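Local coordinates for uncharacterized protein HI_0666 (Haemophilus influenzae, PDB 7CZO), which probably forms the N-terminal domain of the HipA toxin of a HipBA toxin-antitoxin system with a three-component regulatory mechanism, although its own biochemical role is not established, at residues Arg78-Glu81 / Phe85-Leu88. Residues are numbered along the deposited sequence; the frame is centred on the assembly and turned at random.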
loop_
_atom_site.group_PDB
_atom_site.type_symbol
_atom_site.label_atom_id
_atom_site.label_comp_id
_atom_site.label_asym_id
_atom_site.label_seq_id
_atom_site.Cartn_x
_atom_site.Cartn_y
_atom_site.Cartn_z
ATOM N N ARG A 78 -7.665 2.299 -17.755
ATOM C CA ARG A 78 -7.401 1.266 -16.756
ATOM C C ARG A 78 -7.471 1.873 -15.380
ATOM O O ARG A 78 -7.089 3.027 -15.180
ATOM C CB ARG A 78 -5.980 0.690 -16.916
ATOM C CG ARG A 78 -5.866 -0.718 -17.486
ATOM C CD ARG A 78 -4.539 -0.878 -18.224
ATOM N NE ARG A 78 -4.601 -0.276 -19.564
ATOM C CZ ARG A 78 -3.551 0.103 -20.297
ATOM N NH1 ARG A 78 -3.750 0.636 -21.498
ATOM N NH2 ARG A 78 -2.306 -0.032 -19.843
ATOM N N ILE A 79 -7.943 1.082 -14.431
ATOM C CA ILE A 79 -7.685 1.354 -13.017
ATOM C C ILE A 79 -7.150 0.107 -12.330
ATOM O O ILE A 79 -6.462 0.206 -11.311
ATOM C CB ILE A 79 -8.914 1.893 -12.299
ATOM C CG1 ILE A 79 -10.148 1.349 -12.996
ATOM C CG2 ILE A 79 -8.901 3.428 -12.278
ATOM C CD1 ILE A 79 -11.416 1.745 -12.325
ATOM N N ASP A 80 -7.477 -1.065 -12.860
ATOM C CA ASP A 80 -6.553 -2.191 -12.795
ATOM C C ASP A 80 -6.400 -2.741 -11.370
ATOM O O ASP A 80 -6.671 -3.923 -11.147
ATOM C CB ASP A 80 -5.197 -1.731 -13.382
ATOM C CG ASP A 80 -4.226 -2.873 -13.668
ATOM O OD1 ASP A 80 -3.002 -2.594 -13.802
ATOM O OD2 ASP A 80 -4.671 -4.034 -13.782
ATOM N N GLU A 81 -5.981 -1.886 -10.426
ATOM C CA GLU A 81 -5.569 -2.269 -9.064
ATOM C C GLU A 81 -4.080 -2.376 -8.868
ATOM O O GLU A 81 -3.582 -2.069 -7.794
ATOM C CB GLU A 81 -6.215 -3.551 -8.554
ATOM C CG GLU A 81 -7.673 -3.333 -8.194
ATOM C CD GLU A 81 -8.092 -4.190 -7.046
ATOM O OE1 GLU A 81 -8.851 -3.694 -6.189
ATOM O OE2 GLU A 81 -7.627 -5.348 -7.006
ATOM N N PHE A 85 -1.880 0.423 -6.766
ATOM C CA PHE A 85 -0.700 0.082 -5.987
ATOM C C PHE A 85 0.486 0.837 -6.540
ATOM O O PHE A 85 1.374 1.212 -5.800
ATOM C CB PHE A 85 -0.419 -1.434 -6.016
ATOM C CG PHE A 85 0.787 -1.846 -5.189
ATOM C CD1 PHE A 85 0.738 -1.817 -3.814
ATOM C CD2 PHE A 85 1.950 -2.246 -5.787
ATOM C CE1 PHE A 85 1.821 -2.177 -3.044
ATOM C CE2 PHE A 85 3.045 -2.626 -5.014
ATOM C CZ PHE A 85 2.980 -2.602 -3.637
ATOM N N ARG A 86 0.511 1.068 -7.845
ATOM C CA ARG A 86 1.635 1.814 -8.412
ATOM C C ARG A 86 1.557 3.282 -7.926
ATOM O O ARG A 86 2.549 3.866 -7.535
ATOM C CB ARG A 86 1.630 1.721 -9.937
ATOM C CG ARG A 86 2.997 1.826 -10.592
ATOM C CD ARG A 86 2.934 1.776 -12.134
ATOM N NE ARG A 86 1.768 1.055 -12.685
ATOM C CZ ARG A 86 1.575 -0.269 -12.649
ATOM N NH1 ARG A 86 2.462 -1.081 -12.072
ATOM N NH2 ARG A 86 0.466 -0.788 -13.177
ATOM N N PHE A 87 0.365 3.860 -7.920
ATOM C CA PHE A 87 0.210 5.223 -7.485
ATOM C C PHE A 87 0.661 5.328 -6.040
ATOM O O PHE A 87 1.498 6.169 -5.689
ATOM C CB PHE A 87 -1.221 5.651 -7.592
ATOM C CG PHE A 87 -1.475 6.964 -6.962
ATOM C CD1 PHE A 87 -1.473 8.113 -7.714
ATOM C CD2 PHE A 87 -1.697 7.053 -5.608
ATOM C CE1 PHE A 87 -1.688 9.342 -7.119
ATOM C CE2 PHE A 87 -1.919 8.282 -4.995
ATOM C CZ PHE A 87 -1.909 9.425 -5.758
ATOM N N LEU A 88 0.161 4.431 -5.198
ATOM C CA LEU A 88 0.629 4.417 -3.803
ATOM C C LEU A 88 2.146 4.460 -3.734
ATOM O O LEU A 88 2.694 5.228 -2.952
ATOM C CB LEU A 88 0.070 3.223 -3.008
ATOM C CG LEU A 88 -1.455 3.369 -2.876
ATOM C CD1 LEU A 88 -2.052 2.148 -2.209
ATOM C CD2 LEU A 88 -1.825 4.659 -2.155
#
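Phe85 N donates to Glu81 O across 3.2 Å, and this is the one hydrogen bond between 78-81 and 85-88. The N-H points nearly straight at the oxygen, at 163°, yet reaches it from above the carbonyl plane.

Van der Waals contact is slight: Phe85 CB lies 3.7 Å from Glu81 O. With CG anti to the backbone N (chi1 -179°), the Phe85 ring heads away from the loop and packs on Leu20 and Glu22 of strand 15-22. Glu81 CB points away from the helix, and OE2 accepts a hydrogen bond from Leu56 N.

The charged contact is looser. Asp80 OD1 stands 4.0 Å from Arg86 NH2, a long salt bridge at the guanidinium edge, near its plane; carboxylate and guanidinium are tilted 38° apart. Arg86 NH2 has its stronger salt bridge with Asp83 OD1 in the helix's first turn. Lying near both carboxylates, it probably offsets their mutual repulsion.

The arrangement is a helix start: the loop after helix 66-70 enters helix 82-91 of the HipA N-terminal domain at Glu81, the N-cap position, whose carbonyl opens the i to i+4 ladder of that helix.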